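Putative glycyl-glycine endopeptidase lytM (Ruminococcus gnavus, PDB 3NYY) is probably a zinc-dependent metalloendopeptidase of the M23 family, whose LytM-type members cut glycyl-glycine bonds in bacterial cell walls. Local coordinates at residues D17-M27 / V41-N52; Y175-L184 / L195-G203. One frame throughout, in Å; residues are numbered along the deposited sequence.

From the N terminus, helix 16-20 runs into a short linker and helix 25-31, and helix 37-48 then folds back on all three; interaction 1 closes this loop, with 13 residues between its segments, and ties helices 16-20 and 25-31 to helix 37-48 within the LytM N-terminal region. The chain passes on through further helices before reaching the sheets of the M23 peptidase family region. There interaction 2 closes a loop of 10 residues between 175-184 and 195-203, joining the end of strand 172-178 and strand 180-181 to strand 195-198. The two contacts lie in series, neither enclosing nor crossing the other, on opposite sides of the chain's centre, their own centres about 32 Å apart.

Interaction 1 (D17-M27 / V41-N52); sequences DFRRQPVSETM and VGLYWMATDFEN. With SO4 (sulfate ion), chain E.
Trp45 NE1 donates to Pro22 O (2.8 Å, nearly straight at 171°); the oxygen lies in the indole plane, whereas the nitrogen stands above the carbonyl plane. A second hydrogen bond between 17-27 and 41-52 runs from Ser24 N to the syn side of the Glu51 carboxylate, 3.0 Å from OE2, which also lies at the edge of the Tyr44 ring, in its plane, very close to Tyr44 OH.

Water extends the polar contact: one molecule joins Arg20 NH2 to Phe50 O, and another links Asp17 OD2 to Asn52 ND2. Asp17 is further held by salt bridges to Arg20 and to Arg7 of helix 4-8.

The contact joins the end of helix 16-20, the 21-24 linker and the start of helix 25-31 to the C-terminal part of helix 37-48, all within the LytM N-terminal region. Ser24 N-caps helix 25-31, its OG accepting from Met27 N, while a Schellman motif at Asp49 lets the chain leave helix 37-48 and brings Phe50 back against Trp45.

Among the apolar contacts, one face of the Phe50 ring packs over Trp45 CB. Phe50 CE2 touches Phe18 CB at 3.9 Å, and Phe50 CB lies against Asp17 CB. Phe18 CE1 meets Trp45 CZ3 at 3.9 Å, the ring planes 76° apart, and Val23 CG2 touches Trp45 CZ2. Were Trp45 an alanine, Pro22 O would probably lose its indole donor and a gap would open between Phe18, Val23 and Phe50. In the conformer described, bends at chi2 (55°) and chi3 fold selenomethionine Met27 over one face of the Tyr44 ring, with SE in a Met-aromatic contact.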
loop_
_atom_site.group_PDB
_atom_site.type_symbol
_atom_site.label_atom_id
_atom_site.label_comp_id
_atom_site.label_asym_id
_atom_site.label_seq_id
_atom_site.Cartn_x
_atom_site.Cartn_y
_atom_site.Cartn_z
ATOM N N ASP A 17 -14.486 -7.510 -13.423
ATOM C CA ASP A 17 -13.259 -7.188 -14.134
ATOM C C ASP A 17 -13.201 -5.695 -14.540
ATOM O O ASP A 17 -12.131 -5.117 -14.541
ATOM C CB ASP A 17 -13.073 -8.056 -15.389
ATOM C CG ASP A 17 -12.758 -9.499 -15.083
ATOM O OD1 ASP A 17 -12.272 -9.821 -13.984
ATOM O OD2 ASP A 17 -12.996 -10.338 -15.970
ATOM N N PHE A 18 -14.339 -5.076 -14.855
ATOM C CA PHE A 18 -14.350 -3.651 -15.077
ATOM C C PHE A 18 -13.997 -2.899 -13.789
ATOM O O PHE A 18 -13.176 -1.970 -13.790
ATOM C CB PHE A 18 -15.694 -3.193 -15.628
ATOM C CG PHE A 18 -15.769 -1.717 -15.835
ATOM C CD1 PHE A 18 -15.264 -1.144 -17.009
ATOM C CD2 PHE A 18 -16.268 -0.879 -14.846
ATOM C CE1 PHE A 18 -15.326 0.239 -17.206
ATOM C CE2 PHE A 18 -16.304 0.505 -15.030
ATOM C CZ PHE A 18 -15.827 1.068 -16.217
ATOM N N ARG A 19 -14.611 -3.292 -12.694
ATOM C CA ARG A 19 -14.356 -2.588 -11.435
ATOM C C ARG A 19 -12.901 -2.634 -11.028
ATOM O O ARG A 19 -12.375 -1.676 -10.448
ATOM C CB ARG A 19 -15.248 -3.094 -10.321
ATOM C CG ARG A 19 -16.699 -2.876 -10.575
ATOM C CD ARG A 19 -17.551 -3.482 -9.472
ATOM N NE ARG A 19 -17.386 -2.757 -8.210
ATOM C CZ ARG A 19 -17.906 -3.105 -7.043
ATOM N NH1 ARG A 19 -18.651 -4.212 -6.908
ATOM N NH2 ARG A 19 -17.705 -2.349 -5.960
ATOM N N ARG A 20 -12.256 -3.766 -11.337
ATOM C CA ARG A 20 -10.837 -3.939 -11.000
ATOM C C ARG A 20 -9.870 -3.070 -11.819
ATOM O O ARG A 20 -8.782 -2.755 -11.352
ATOM C CB ARG A 20 -10.487 -5.428 -11.099
ATOM C CG ARG A 20 -9.010 -5.768 -10.753
ATOM C CD ARG A 20 -8.777 -7.262 -10.572
ATOM N NE ARG A 20 -9.311 -8.033 -11.697
ATOM C CZ ARG A 20 -8.640 -8.386 -12.781
ATOM N NH1 ARG A 20 -7.357 -8.066 -12.938
ATOM N NH2 ARG A 20 -9.270 -9.040 -13.754
ATOM N N GLN A 21 -10.269 -2.683 -13.037
ATOM C CA GLN A 21 -9.499 -1.799 -13.926
ATOM C C GLN A 21 -8.136 -2.373 -14.266
ATOM O O GLN A 21 -7.125 -1.780 -13.953
ATOM C CB GLN A 21 -9.365 -0.407 -13.314
ATOM C CG GLN A 21 -10.658 0.302 -13.075
ATOM C CD GLN A 21 -11.204 1.073 -14.252
ATOM O OE1 GLN A 21 -10.605 2.059 -14.705
ATOM N NE2 GLN A 21 -12.389 0.617 -14.771
ATOM N N PRO A 22 -8.098 -3.568 -14.882
ATOM C CA PRO A 22 -6.787 -4.233 -15.088
ATOM C C PRO A 22 -5.996 -3.522 -16.195
ATOM O O PRO A 22 -6.379 -3.595 -17.348
ATOM C CB PRO A 22 -7.185 -5.638 -15.494
ATOM C CG PRO A 22 -8.541 -5.542 -16.053
ATOM C CD PRO A 22 -9.210 -4.384 -15.379
ATOM N N VAL A 23 -4.871 -2.912 -15.846
ATOM C CA VAL A 23 -4.060 -2.156 -16.822
ATOM C C VAL A 23 -2.608 -2.572 -16.662
ATOM O O VAL A 23 -1.988 -2.276 -15.631
ATOM C CB VAL A 23 -4.232 -0.654 -16.616
ATOM C CG1 VAL A 23 -3.420 0.123 -17.657
ATOM C CG2 VAL A 23 -5.734 -0.262 -16.697
ATOM N N SER A 24 -2.098 -3.273 -17.666
ATOM C CA SER A 24 -0.700 -3.670 -17.751
ATOM C C SER A 24 0.273 -2.503 -17.796
ATOM O O SER A 24 -0.080 -1.388 -18.110
ATOM C CB SER A 24 -0.479 -4.454 -19.042
ATOM O OG SER A 24 -0.631 -3.629 -20.215
ATOM N N GLU A 25 1.540 -2.761 -17.512
ATOM C CA GLU A 25 2.512 -1.652 -17.572
ATOM C C GLU A 25 2.670 -1.098 -19.009
ATOM O O GLU A 25 2.839 0.115 -19.186
ATOM C CB GLU A 25 3.868 -2.036 -16.923
ATOM C CG GLU A 25 3.823 -2.194 -15.359
ATOM C CD GLU A 25 3.184 -0.987 -14.583
ATOM O OE1 GLU A 25 3.502 0.191 -14.883
ATOM O OE2 GLU A 25 2.355 -1.223 -13.653
ATOM N N THR A 26 2.579 -1.965 -20.016
ATOM C CA THR A 26 2.604 -1.539 -21.438
ATOM C C THR A 26 1.506 -0.518 -21.707
ATOM O O THR A 26 1.729 0.549 -22.293
ATOM C CB THR A 26 2.442 -2.753 -22.385
ATOM O OG1 THR A 26 3.595 -3.584 -22.234
ATOM C CG2 THR A 26 2.315 -2.338 -23.849
HETATM N N MSE A 27 0.301 -0.847 -21.241
HETATM C CA MSE A 27 -0.831 0.050 -21.380
HETATM C C MSE A 27 -0.665 1.319 -20.521
HETATM O O MSE A 27 -1.067 2.396 -20.936
HETATM C CB MSE A 27 -2.123 -0.723 -21.062
HETATM C CG MSE A 27 -3.383 -0.074 -21.531
HETATM SE SE MSE A 27 -3.369 0.332 -23.420
HETATM C CE MSE A 27 -2.260 -1.072 -24.050
ATOM N N VAL A 41 -8.425 2.694 -23.252
ATOM C CA VAL A 41 -8.458 1.620 -22.242
ATOM C C VAL A 41 -9.712 0.742 -22.429
ATOM O O VAL A 41 -9.672 -0.491 -22.315
ATOM C CB VAL A 41 -8.304 2.141 -20.779
ATOM C CG1 VAL A 41 -9.636 2.760 -20.221
ATOM C CG2 VAL A 41 -7.699 1.039 -19.923
ATOM N N GLY A 42 -10.821 1.363 -22.789
ATOM C CA GLY A 42 -12.046 0.646 -23.092
ATOM C C GLY A 42 -11.871 -0.310 -24.262
ATOM O O GLY A 42 -12.330 -1.442 -24.207
ATOM N N LEU A 43 -11.188 0.170 -25.301
ATOM C CA LEU A 43 -10.889 -0.671 -26.475
ATOM C C LEU A 43 -9.939 -1.813 -26.147
ATOM O O LEU A 43 -10.097 -2.926 -26.631
ATOM C CB LEU A 43 -10.353 0.192 -27.615
ATOM C CG LEU A 43 -11.419 1.118 -28.222
ATOM C CD1 LEU A 43 -10.750 2.211 -29.100
ATOM C CD2 LEU A 43 -12.476 0.363 -29.005
ATOM N N TYR A 44 -8.948 -1.523 -25.335
ATOM C CA TYR A 44 -8.011 -2.500 -24.848
ATOM C C TYR A 44 -8.714 -3.610 -24.100
ATOM O O TYR A 44 -8.435 -4.802 -24.363
ATOM C CB TYR A 44 -6.988 -1.794 -23.975
ATOM C CG TYR A 44 -6.064 -2.699 -23.247
ATOM C CD1 TYR A 44 -5.008 -3.316 -23.913
ATOM C CD2 TYR A 44 -6.206 -2.925 -21.884
ATOM C CE1 TYR A 44 -4.120 -4.144 -23.243
ATOM C CE2 TYR A 44 -5.309 -3.766 -21.203
ATOM C CZ TYR A 44 -4.272 -4.368 -21.900
ATOM O OH TYR A 44 -3.414 -5.198 -21.247
ATOM N N TRP A 45 -9.656 -3.244 -23.220
ATOM C CA TRP A 45 -10.421 -4.271 -22.494
ATOM C C TRP A 45 -11.294 -5.114 -23.398
ATOM O O TRP A 45 -11.433 -6.328 -23.192
ATOM C CB TRP A 45 -11.227 -3.678 -21.363
ATOM C CG TRP A 45 -10.368 -3.133 -20.229
ATOM C CD1 TRP A 45 -9.165 -3.655 -19.769
ATOM C CD2 TRP A 45 -10.642 -1.974 -19.422
ATOM N NE1 TRP A 45 -8.692 -2.881 -18.737
ATOM C CE2 TRP A 45 -9.570 -1.848 -18.502
ATOM C CE3 TRP A 45 -11.679 -1.032 -19.399
ATOM C CZ2 TRP A 45 -9.512 -0.813 -17.549
ATOM C CZ3 TRP A 45 -11.630 0.013 -18.472
ATOM C CH2 TRP A 45 -10.543 0.121 -17.568
HETATM N N MSE A 46 -11.941 -4.487 -24.387
HETATM C CA MSE A 46 -12.744 -5.252 -25.318
HETATM C C MSE A 46 -11.916 -6.215 -26.141
HETATM O O MSE A 46 -12.292 -7.383 -26.288
HETATM C CB MSE A 46 -13.541 -4.305 -26.247
HETATM C CG MSE A 46 -14.744 -3.657 -25.584
HETATM SE SE MSE A 46 -16.101 -4.890 -25.033
HETATM C CE MSE A 46 -16.043 -4.807 -23.222
ATOM N N ALA A 47 -10.777 -5.757 -26.634
ATOM C CA ALA A 47 -9.955 -6.562 -27.523
ATOM C C ALA A 47 -9.270 -7.705 -26.762
ATOM O O ALA A 47 -8.966 -8.720 -27.382
ATOM C CB ALA A 47 -8.910 -5.690 -28.218
ATOM N N THR A 48 -9.004 -7.526 -25.458
ATOM C CA THR A 48 -8.330 -8.537 -24.623
ATOM C C THR A 48 -9.276 -9.309 -23.684
ATOM O O THR A 48 -8.801 -10.086 -22.858
ATOM C CB THR A 48 -7.250 -7.906 -23.736
ATOM O OG1 THR A 48 -7.876 -6.975 -22.840
ATOM C CG2 THR A 48 -6.159 -7.183 -24.591
ATOM N N ASP A 49 -10.592 -9.081 -23.803
ATOM C CA ASP A 49 -11.577 -9.626 -22.873
ATOM C C ASP A 49 -11.110 -9.337 -21.413
ATOM O O ASP A 49 -11.054 -10.243 -20.570
ATOM C CB ASP A 49 -11.765 -11.140 -23.099
ATOM C CG ASP A 49 -12.200 -11.492 -24.523
ATOM O OD1 ASP A 49 -12.664 -10.580 -25.270
ATOM O OD2 ASP A 49 -12.069 -12.692 -24.887
ATOM N N PHE A 50 -10.782 -8.077 -21.140
ATOM C CA PHE A 50 -10.303 -7.636 -19.809
ATOM C C PHE A 50 -9.053 -8.387 -19.354
ATOM O O PHE A 50 -8.981 -8.908 -18.233
ATOM C CB PHE A 50 -11.407 -7.672 -18.751
ATOM C CG PHE A 50 -12.433 -6.607 -18.957
ATOM C CD1 PHE A 50 -13.391 -6.761 -19.929
ATOM C CD2 PHE A 50 -12.374 -5.406 -18.246
ATOM C CE1 PHE A 50 -14.324 -5.755 -20.157
ATOM C CE2 PHE A 50 -13.287 -4.429 -18.468
ATOM C CZ PHE A 50 -14.268 -4.604 -19.408
ATOM N N GLU A 51 -8.073 -8.391 -20.242
ATOM C CA GLU A 51 -6.778 -9.029 -20.053
ATOM C C GLU A 51 -6.849 -10.538 -19.857
ATOM O O GLU A 51 -5.939 -11.116 -19.275
ATOM C CB GLU A 51 -5.982 -8.368 -18.920
ATOM C CG GLU A 51 -5.621 -6.886 -19.207
ATOM C CD GLU A 51 -4.486 -6.349 -18.310
ATOM O OE1 GLU A 51 -4.384 -6.775 -17.141
ATOM O OE2 GLU A 51 -3.723 -5.489 -18.817
ATOM N N ASN A 52 -7.863 -11.172 -20.434
ATOM C CA ASN A 52 -7.937 -12.629 -20.496
ATOM C C ASN A 52 -7.378 -13.262 -21.764
ATOM O O ASN A 52 -7.098 -14.476 -21.778
ATOM C CB ASN A 52 -9.367 -13.076 -20.198
ATOM C CG ASN A 52 -9.683 -12.974 -18.729
ATOM O OD1 ASN A 52 -9.094 -13.686 -17.935
ATOM N ND2 ASN A 52 -10.574 -12.075 -18.355
HETATM S S SO4 E . -20.959 -5.331 -3.813
HETATM O O1 SO4 E . -20.215 -4.387 -4.630
HETATM O O2 SO4 E . -21.756 -4.571 -2.851
HETATM O O3 SO4 E . -21.804 -6.153 -4.683
HETATM O O4 SO4 E . -20.041 -6.213 -3.087
HETATM O O HOH W 1 -10.733 -11.880 -15.495
HETATM O O HOH W 2 -5.302 -8.702 -15.428
HETATM O O HOH W 3 -7.915 -10.056 -16.097
HETATM O O HOH W 4 -0.648 -4.749 -22.423
#

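Interaction 2 (Y175-L184 / L195-G203); sequences YAHLDSYAEL and LLGYMGDSG
His177 ND1 donates to Ser202 O (2.7 Å), the oxygen lying in the imidazole plane and the nitrogen nearly in line with the C=O bond. Ser202 OG, set between its own backbone N and carbonyl carbon (chi1 69°), gives a bond to Leu178 O (2.7 Å) from above the carbonyl plane.

These residues are buried, as is Leu196, whose CD1 sits over the centre of the Tyr175 ring, 3.5 Å from its centroid. Backbone bonds from Asp179 N to Tyr198 O, Tyr198 N to Ser180 O and Ala182 N to Leu196 O pair the segments antiparallel. Side chains at Gly197 and Gly200 would run into the facing backbone.

The outer side is looser: Ser180 OG merely approaches the edge of the Tyr198 ring, and a water spans Asp179 OD1 and Asp201 N.

Strand 195-198 lies between strands 180-181 and 141-143, with a classic beta bulge at Leu196 and Gly197 opposite Val142. Before the corner at His177 the chain runs as strand 172-178 in the larger sheet. The His177 ring packs edge-to-face with Phe213 and meets His216 at the start of strand 216-225, where His216-Leu217-His218 is consistent with the HxH motif of M23 peptidases.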
loop_
_atom_site.group_PDB
_atom_site.type_symbol
_atom_site.label_atom_id
_atom_site.label_comp_id
_atom_site.label_asym_id
_atom_site.label_seq_id
_atom_site.Cartn_x
_atom_site.Cartn_y
_atom_site.Cartn_z
ATOM N N TYR A 175 -13.320 11.916 -1.467
ATOM C CA TYR A 175 -12.079 12.238 -0.742
ATOM C C TYR A 175 -12.414 12.186 0.735
ATOM O O TYR A 175 -13.243 12.968 1.220
ATOM C CB TYR A 175 -11.567 13.623 -1.111
ATOM C CG TYR A 175 -11.319 13.844 -2.590
ATOM C CD1 TYR A 175 -12.382 14.135 -3.455
ATOM C CD2 TYR A 175 -10.025 13.863 -3.107
ATOM C CE1 TYR A 175 -12.186 14.367 -4.816
ATOM C CE2 TYR A 175 -9.810 14.099 -4.450
ATOM C CZ TYR A 175 -10.886 14.338 -5.320
ATOM O OH TYR A 175 -10.618 14.521 -6.689
ATOM N N ALA A 176 -11.770 11.285 1.473
ATOM C CA ALA A 176 -12.131 10.997 2.864
ATOM C C ALA A 176 -10.960 11.058 3.862
ATOM O O ALA A 176 -9.773 11.077 3.493
ATOM C CB ALA A 176 -12.840 9.624 2.960
ATOM N N HIS A 177 -11.358 11.192 5.133
ATOM C CA HIS A 177 -10.489 11.276 6.328
ATOM C C HIS A 177 -9.740 12.590 6.460
ATOM O O HIS A 177 -8.745 12.651 7.213
ATOM C CB HIS A 177 -9.538 10.078 6.417
ATOM C CG HIS A 177 -10.234 8.769 6.286
ATOM N ND1 HIS A 177 -11.226 8.378 7.158
ATOM C CD2 HIS A 177 -10.160 7.802 5.342
ATOM C CE1 HIS A 177 -11.718 7.210 6.768
ATOM N NE2 HIS A 177 -11.095 6.843 5.665
ATOM N N LEU A 178 -10.244 13.639 5.788
ATOM C CA LEU A 178 -9.627 14.961 5.810
ATOM C C LEU A 178 -9.571 15.530 7.254
ATOM O O LEU A 178 -10.482 15.298 8.082
ATOM C CB LEU A 178 -10.387 15.963 4.916
ATOM C CG LEU A 178 -10.523 15.584 3.434
ATOM C CD1 LEU A 178 -11.488 16.608 2.734
ATOM C CD2 LEU A 178 -9.154 15.586 2.765
ATOM N N ASP A 179 -8.562 16.346 7.513
ATOM C CA ASP A 179 -8.446 17.017 8.811
ATOM C C ASP A 179 -9.292 18.271 8.788
ATOM O O ASP A 179 -9.820 18.725 9.825
ATOM C CB ASP A 179 -6.984 17.376 9.084
ATOM C CG ASP A 179 -6.772 17.929 10.483
ATOM O OD1 ASP A 179 -7.062 17.180 11.453
ATOM O OD2 ASP A 179 -6.323 19.114 10.597
ATOM N N SER A 180 -9.417 18.867 7.611
ATOM C CA SER A 180 -10.193 20.072 7.449
ATOM C C SER A 180 -10.543 20.271 5.993
ATOM O O SER A 180 -9.952 19.611 5.104
ATOM C CB SER A 180 -9.382 21.269 7.941
ATOM O OG SER A 180 -8.323 21.568 7.059
ATOM N N TYR A 181 -11.476 21.196 5.748
ATOM C CA TYR A 181 -11.926 21.551 4.406
ATOM C C TYR A 181 -11.432 22.915 3.925
ATOM O O TYR A 181 -11.193 23.840 4.739
ATOM C CB TYR A 181 -13.417 21.617 4.380
ATOM C CG TYR A 181 -14.158 20.326 4.664
ATOM C CD1 TYR A 181 -14.075 19.248 3.832
ATOM C CD2 TYR A 181 -15.018 20.233 5.723
ATOM C CE1 TYR A 181 -14.803 18.124 4.069
ATOM C CE2 TYR A 181 -15.761 19.098 5.971
ATOM C CZ TYR A 181 -15.654 18.028 5.147
ATOM O OH TYR A 181 -16.435 16.893 5.404
ATOM N N ALA A 182 -11.344 23.037 2.601
ATOM C CA ALA A 182 -11.226 24.328 1.942
ATOM C C ALA A 182 -12.564 25.053 2.094
ATOM O O ALA A 182 -13.558 24.435 2.525
ATOM C CB ALA A 182 -10.862 24.117 0.485
ATOM N N GLU A 183 -12.625 26.349 1.737
ATOM C CA GLU A 183 -13.870 27.135 1.825
ATOM C C GLU A 183 -14.780 26.796 0.670
ATOM O O GLU A 183 -14.771 27.466 -0.358
ATOM C CB GLU A 183 -13.579 28.634 1.817
ATOM C CG GLU A 183 -12.956 29.061 3.076
ATOM C CD GLU A 183 -12.809 30.564 3.203
ATOM O OE1 GLU A 183 -13.322 31.320 2.342
ATOM O OE2 GLU A 183 -12.182 30.972 4.180
ATOM N N LEU A 184 -15.539 25.719 0.832
ATOM C CA LEU A 184 -16.392 25.170 -0.211
ATOM C C LEU A 184 -17.707 24.700 0.407
ATOM O O LEU A 184 -17.744 24.212 1.555
ATOM C CB LEU A 184 -15.729 23.976 -0.915
ATOM C CG LEU A 184 -14.466 24.246 -1.702
ATOM C CD1 LEU A 184 -13.772 22.909 -2.038
ATOM C CD2 LEU A 184 -14.737 25.036 -2.964
ATOM N N LEU A 195 -7.891 23.487 -4.135
ATOM C CA LEU A 195 -7.856 22.910 -2.806
ATOM C C LEU A 195 -9.225 22.408 -2.375
ATOM O O LEU A 195 -10.213 23.138 -2.479
ATOM C CB LEU A 195 -7.357 23.962 -1.828
ATOM C CG LEU A 195 -7.067 23.452 -0.424
ATOM C CD1 LEU A 195 -5.830 22.518 -0.346
ATOM C CD2 LEU A 195 -6.903 24.615 0.571
ATOM N N LEU A 196 -9.269 21.170 -1.898
ATOM C CA LEU A 196 -10.457 20.612 -1.248
ATOM C C LEU A 196 -10.334 20.567 0.279
ATOM O O LEU A 196 -11.361 20.587 0.971
ATOM C CB LEU A 196 -10.767 19.196 -1.764
ATOM C CG LEU A 196 -11.096 19.076 -3.253
ATOM C CD1 LEU A 196 -11.367 17.583 -3.678
ATOM C CD2 LEU A 196 -12.253 20.050 -3.674
ATOM N N GLY A 197 -9.111 20.474 0.816
ATOM C CA GLY A 197 -8.902 20.376 2.255
ATOM C C GLY A 197 -7.501 19.844 2.497
ATOM O O GLY A 197 -6.659 19.925 1.607
ATOM N N TYR A 198 -7.257 19.359 3.713
ATOM C CA TYR A 198 -5.955 18.815 4.094
ATOM C C TYR A 198 -6.119 17.420 4.568
ATOM O O TYR A 198 -7.091 17.083 5.272
ATOM C CB TYR A 198 -5.262 19.655 5.183
ATOM C CG TYR A 198 -4.860 21.003 4.618
ATOM C CD1 TYR A 198 -5.792 22.047 4.566
ATOM C CD2 TYR A 198 -3.592 21.210 4.104
ATOM C CE1 TYR A 198 -5.444 23.269 4.026
ATOM C CE2 TYR A 198 -3.248 22.438 3.556
ATOM C CZ TYR A 198 -4.165 23.446 3.514
ATOM O OH TYR A 198 -3.788 24.673 2.962
HETATM N N MSE A 199 -5.152 16.595 4.157
HETATM C CA MSE A 199 -5.130 15.166 4.483
HETATM C C MSE A 199 -5.151 14.987 6.004
HETATM O O MSE A 199 -4.409 15.672 6.727
HETATM C CB MSE A 199 -3.884 14.526 3.939
HETATM C CG MSE A 199 -3.881 13.026 4.027
HETATM SE SE MSE A 199 -2.163 12.241 3.620
HETATM C CE MSE A 199 -2.212 12.510 1.766
ATOM N N GLY A 200 -5.982 14.076 6.501
ATOM C CA GLY A 200 -6.050 13.849 7.936
ATOM C C GLY A 200 -6.143 12.395 8.357
ATOM O O GLY A 200 -5.783 11.481 7.607
ATOM N N ASP A 201 -6.626 12.219 9.590
ATOM C CA ASP A 201 -6.890 10.913 10.160
ATOM C C ASP A 201 -8.226 10.867 10.839
ATOM O O ASP A 201 -8.407 10.176 11.849
ATOM C CB ASP A 201 -5.746 10.499 11.097
ATOM C CG ASP A 201 -5.510 11.468 12.257
ATOM O OD1 ASP A 201 -6.335 12.399 12.500
ATOM O OD2 ASP A 201 -4.465 11.283 12.944
ATOM N N SER A 202 -9.180 11.595 10.269
ATOM C CA SER A 202 -10.508 11.698 10.840
ATOM C C SER A 202 -11.357 10.490 10.510
ATOM O O SER A 202 -11.308 9.950 9.402
ATOM C CB SER A 202 -11.190 12.991 10.403
ATOM O OG SER A 202 -11.519 12.996 9.001
ATOM N N GLY A 203 -12.185 10.089 11.464
ATOM C CA GLY A 203 -13.119 9.005 11.251
ATOM C C GLY A 203 -13.217 8.101 12.460
ATOM O O GLY A 203 -12.510 8.293 13.466
HETATM O O HOH W 5 -7.355 12.621 4.300
HETATM O O HOH W 6 -7.489 14.531 11.147
#